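Local coordinates for protein oxidoreductase (Bordetella pertussis, PDB 3Q2K) that probably uses NAD to oxidise the 3-hydroxyl of UDP-N-acetylglucosaminuronic acid on the way to 2,3-diacetamido-2,3-dideoxy-D-mannuronic acid, at residues R154-Q159 with N310-S315. Residues are numbered along the deposited sequence; the frame is centred on the assembly and turned at random.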
loop_
_atom_site.group_PDB
_atom_site.type_symbol
_atom_site.label_atom_id
_atom_site.label_comp_id
_atom_site.label_asym_id
_atom_site.label_seq_id
_atom_site.Cartn_x
_atom_site.Cartn_y
_atom_site.Cartn_z
ATOM N N ARG C 154 -4.717 19.100 -36.644
ATOM C CA ARG C 154 -4.435 19.784 -37.895
ATOM C C ARG C 154 -4.457 21.282 -37.648
ATOM O O ARG C 154 -4.101 22.042 -38.541
ATOM C CB ARG C 154 -5.473 19.438 -38.964
ATOM C CG ARG C 154 -5.620 17.960 -39.283
ATOM C CD ARG C 154 -4.308 17.308 -39.703
ATOM N NE ARG C 154 -3.589 18.068 -40.720
ATOM C CZ ARG C 154 -2.269 18.208 -40.731
ATOM N NH1 ARG C 154 -1.681 18.917 -41.684
ATOM N NH2 ARG C 154 -1.536 17.642 -39.782
ATOM N N ASN C 155 -4.913 21.698 -36.473
ATOM C CA ASN C 155 -4.895 23.118 -36.153
ATOM C C ASN C 155 -3.558 23.754 -36.522
ATOM O O ASN C 155 -2.502 23.310 -36.083
ATOM C CB ASN C 155 -5.064 23.313 -34.650
ATOM C CG ASN C 155 -6.513 23.235 -34.238
ATOM O OD1 ASN C 155 -7.351 22.833 -35.042
ATOM N ND2 ASN C 155 -6.809 23.588 -32.989
ATOM N N ALA C 156 -3.585 24.836 -37.289
ATOM C CA ALA C 156 -2.331 25.523 -37.587
ATOM C C ALA C 156 -1.503 25.933 -36.381
ATOM O O ALA C 156 -0.276 25.837 -36.459
ATOM C CB ALA C 156 -2.557 26.733 -38.473
ATOM N N THR C 157 -2.140 26.438 -35.324
ATOM C CA THR C 157 -1.380 26.787 -34.123
ATOM C C THR C 157 -0.603 25.601 -33.544
ATOM O O THR C 157 0.569 25.743 -33.205
ATOM C CB THR C 157 -2.355 27.249 -33.040
ATOM O OG1 THR C 157 -3.387 26.254 -32.995
ATOM C CG2 THR C 157 -2.948 28.616 -33.408
ATOM N N LEU C 158 -1.236 24.435 -33.433
ATOM C CA LEU C 158 -0.619 23.306 -32.742
ATOM C C LEU C 158 0.403 22.664 -33.677
ATOM O O LEU C 158 1.445 22.181 -33.232
ATOM C CB LEU C 158 -1.679 22.297 -32.287
ATOM C CG LEU C 158 -2.659 22.700 -31.176
ATOM C CD1 LEU C 158 -3.773 21.685 -30.907
ATOM C CD2 LEU C 158 -1.927 23.053 -29.883
ATOM N N GLN C 159 0.152 22.699 -34.984
ATOM C CA GLN C 159 1.202 22.327 -35.931
ATOM C C GLN C 159 2.506 23.095 -35.745
ATOM O O GLN C 159 3.594 22.518 -35.737
ATOM C CB GLN C 159 0.723 22.461 -37.381
ATOM C CG GLN C 159 0.005 21.228 -37.913
ATOM C CD GLN C 159 0.799 19.949 -37.700
ATOM O OE1 GLN C 159 1.962 19.863 -38.095
ATOM N NE2 GLN C 159 0.192 18.956 -37.059
ATOM N N ASN C 310 -2.994 31.750 -36.064
ATOM C CA ASN C 310 -4.112 32.080 -35.180
ATOM C C ASN C 310 -5.349 32.341 -36.030
ATOM O O ASN C 310 -6.433 31.808 -35.765
ATOM C CB ASN C 310 -3.810 33.336 -34.350
ATOM C CG ASN C 310 -2.651 33.148 -33.395
ATOM O OD1 ASN C 310 -2.145 34.081 -32.761
ATOM N ND2 ASN C 310 -2.137 31.926 -33.380
ATOM N N TYR C 311 -5.193 33.174 -37.055
ATOM C CA TYR C 311 -6.406 33.577 -37.763
ATOM C C TYR C 311 -6.999 32.338 -38.425
ATOM O O TYR C 311 -8.206 32.106 -38.393
ATOM C CB TYR C 311 -6.222 34.707 -38.779
ATOM C CG TYR C 311 -7.484 34.872 -39.596
ATOM C CD1 TYR C 311 -7.653 34.179 -40.789
ATOM C CD2 TYR C 311 -8.535 35.661 -39.140
ATOM C CE1 TYR C 311 -8.817 34.303 -41.525
ATOM C CE2 TYR C 311 -9.704 35.794 -39.873
ATOM C CZ TYR C 311 -9.837 35.108 -41.061
ATOM O OH TYR C 311 -10.994 35.224 -41.799
ATOM N N GLU C 312 -6.119 31.538 -39.019
ATOM C CA GLU C 312 -6.563 30.288 -39.621
ATOM C C GLU C 312 -7.221 29.300 -38.660
ATOM O O GLU C 312 -8.313 28.809 -38.941
ATOM C CB GLU C 312 -5.400 29.640 -40.370
ATOM C CG GLU C 312 -5.767 28.263 -40.874
ATOM C CD GLU C 312 -4.605 27.591 -41.577
ATOM O OE1 GLU C 312 -4.748 26.378 -41.836
ATOM O OE2 GLU C 312 -3.577 28.251 -41.847
ATOM N N THR C 313 -6.607 28.996 -37.521
ATOM C CA THR C 313 -7.192 27.976 -36.650
ATOM C C THR C 313 -8.543 28.460 -36.136
ATOM O O THR C 313 -9.521 27.707 -36.062
ATOM C CB THR C 313 -6.277 27.626 -35.459
ATOM O OG1 THR C 313 -4.944 27.440 -35.944
ATOM C CG2 THR C 313 -6.758 26.371 -34.743
ATOM N N THR C 314 -8.567 29.746 -35.792
ATOM C CA THR C 314 -9.801 30.366 -35.319
ATOM C C THR C 314 -10.934 30.297 -36.334
ATOM O O THR C 314 -12.084 30.039 -35.967
ATOM C CB THR C 314 -9.604 31.816 -34.859
ATOM O OG1 THR C 314 -8.617 31.820 -33.823
ATOM C CG2 THR C 314 -10.912 32.358 -34.307
ATOM N N SER C 315 -10.575 30.511 -37.597
ATOM C CA SER C 315 -11.570 30.488 -38.668
ATOM C C SER C 315 -12.213 29.135 -38.972
ATOM O O SER C 315 -13.220 29.079 -39.679
ATOM C CB SER C 315 -11.012 31.100 -39.955
ATOM O OG SER C 315 -10.899 30.136 -40.989
HETATM O O HOH W 1 -5.967 25.538 -38.924
#
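The hydroxyl of T313 receives the backbone N-H of T157 where the first turn of helix 156-166 meets helix 306-315. T157 N lies 3.0 Å from T313 OG1, with an N-H...O angle of 157°. T313 OG1 lies anti to its own carbonyl carbon (chi1 -46°), a rotamer that also lets it bond the backbone O of A309, one turn earlier. That hydroxyl therefore ties helix 306-315 to the amino end of helix 156-166. A156 N is also near, but its angle to T313 OG1 is poor; it donates instead to a water 3.0 Å away, which in turn donates to E312 OE1 over 3.3 Å. Both the hydroxyl and the water thus serve first-turn amides, although the N-cap residue, N155, makes no capping bond with its side chain.

Van der Waals contacts between methyls and polar groups lie beside these bonds. A156 CB sits 3.8 Å from E312 CD, against the carboxylate end of an extended chain. T157 CG2 meets N310 ND2 at 3.4 Å, the two side chains crossing at about a right angle, while T157 OG1 bonds the backbone O of V288.

E312, bridged by water to this helix start, probably interacts favourably with its dipole; in this GFO/IDH/MocA-family enzyme the contact fastens the two helices together beside strand 290-296 of the C-terminal alpha/beta domain, with the N155 side chain about 8 Å from the bound UDP-sugar, using one buried hydroxyl and a water.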